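5-formyltetrahydrofolate cyclo-ligase family protein (Bacillus anthracis, PDB 2JCB) probably catalyses the ATP-dependent cyclisation of 5-formyltetrahydrofolate to 5,10-methenyltetrahydrofolate in folate metabolism, and binds ADP and magnesium. Local coordinates at residues T33-S36 and E37-V40. Numbering follows the deposited sequence.
Sequences TTLS and EQIV
Thr33 and Glu37, like Thr34 and Gln38, are i/i+4 neighbours on consecutive turns within helix 29-44, a local contact rather than a tertiary one. Four successive alpha-helical bonds hold the turns together, from Glu37 N to Thr33 O (3.0 Å) through to Val40 N to Ser36 O (3.1 Å). In both pairs the side chains run alongside each other, pointing the same way. A chi1 of -59° sets Thr33 OG1 beside the backbone N, where it bonds back to the Lys29 carbonyl, and leaves CG2 anti to that N, where the methyl meets Glu37 OE2 at 3.4 Å. The other Glu37 oxygen, OE1, accepts from a water (3.2 Å) that also donates to Thr34 O (3.1 Å). That carbonyl already takes the bond from Gln38 N (2.9 Å), which comes in the carbonyl plane, so two donors share it. Thr34 CG2 reaches Gln38 NE2 at 3.5 Å, a methyl-to-amide contact, and Thr34 OG1 bonds to Glu30. Leu35, Ser36, Ile39 and Val40 are buried, whereas Glu37 and Gln38 are exposed, as in an amphipathic helix. On the inner side Leu35 and Ser36 pack on Tyr167, after strand 161-165, and Ser36 OG hydrogen-bonds to the Tyr32 carbonyl and to Asn66 N, just before helix 68-76.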
loop_
_atom_site.group_PDB
_atom_site.type_symbol
_atom_site.label_atom_id
_atom_site.label_comp_id
_atom_site.label_asym_id
_atom_site.label_seq_id
_atom_site.Cartn_x
_atom_site.Cartn_y
_atom_site.Cartn_z
ATOM N N THR A 33 10.134 6.793 12.484
ATOM C CA THR A 33 9.105 7.552 13.185
ATOM C C THR A 33 8.904 8.908 12.503
ATOM O O THR A 33 7.776 9.264 12.166
ATOM C CB THR A 33 9.447 7.738 14.645
ATOM O OG1 THR A 33 9.586 6.461 15.288
ATOM C CG2 THR A 33 8.393 8.591 15.380
ATOM N N THR A 34 9.996 9.649 12.328
ATOM C CA THR A 34 9.918 11.020 11.747
ATOM C C THR A 34 9.377 11.031 10.314
ATOM O O THR A 34 8.411 11.764 10.005
ATOM C CB THR A 34 11.306 11.723 11.813
ATOM O OG1 THR A 34 11.780 11.744 13.162
ATOM C CG2 THR A 34 11.206 13.178 11.332
ATOM N N LEU A 35 9.933 10.170 9.462
ATOM C CA LEU A 35 9.531 10.085 8.049
ATOM C C LEU A 35 8.072 9.598 7.957
ATOM O O LEU A 35 7.276 10.126 7.170
ATOM C CB LEU A 35 10.483 9.190 7.247
ATOM C CG LEU A 35 11.936 9.593 6.990
ATOM C CD1 LEU A 35 12.706 8.544 6.231
ATOM C CD2 LEU A 35 12.042 10.905 6.248
ATOM N N SER A 36 7.700 8.616 8.782
ATOM C CA SER A 36 6.303 8.125 8.708
ATOM C C SER A 36 5.343 9.261 9.065
ATOM O O SER A 36 4.305 9.406 8.415
ATOM C CB SER A 36 6.033 6.960 9.662
ATOM O OG SER A 36 6.557 5.768 9.099
ATOM N N GLU A 37 5.714 10.026 10.092
ATOM C CA GLU A 37 4.946 11.204 10.546
ATOM C C GLU A 37 4.796 12.251 9.425
ATOM O O GLU A 37 3.681 12.770 9.207
ATOM C CB GLU A 37 5.642 11.830 11.765
ATOM C CG GLU A 37 5.101 11.239 13.062
ATOM C CD GLU A 37 6.005 11.403 14.334
ATOM O OE1 GLU A 37 6.974 12.232 14.351
ATOM O OE2 GLU A 37 5.703 10.679 15.334
ATOM N N GLN A 38 5.918 12.562 8.758
ATOM C CA GLN A 38 5.920 13.575 7.672
ATOM C C GLN A 38 5.034 13.141 6.514
ATOM O O GLN A 38 4.275 13.940 5.958
ATOM C CB GLN A 38 7.339 13.866 7.180
ATOM C CG GLN A 38 8.118 14.578 8.251
ATOM C CD GLN A 38 9.564 14.848 7.869
ATOM O OE1 GLN A 38 10.006 14.498 6.779
ATOM N NE2 GLN A 38 10.317 15.469 8.794
ATOM N N ILE A 39 5.109 11.851 6.155
ATOM C CA ILE A 39 4.471 11.339 4.964
ATOM C C ILE A 39 2.988 11.409 5.220
ATOM O O ILE A 39 2.235 11.874 4.333
ATOM C CB ILE A 39 4.910 9.943 4.674
ATOM C CG1 ILE A 39 6.340 10.005 4.075
ATOM C CG2 ILE A 39 3.972 9.242 3.739
ATOM C CD1 ILE A 39 7.121 8.663 4.081
ATOM N N VAL A 40 2.560 10.959 6.406
ATOM C CA VAL A 40 1.128 10.947 6.721
ATOM C C VAL A 40 0.552 12.338 6.896
ATOM O O VAL A 40 -0.564 12.585 6.455
ATOM C CB VAL A 40 0.685 9.953 7.871
ATOM C CG1 VAL A 40 1.113 8.503 7.444
ATOM C CG2 VAL A 40 1.139 10.394 9.250
HETATM O O HOH W 1 7.854 14.089 11.901
#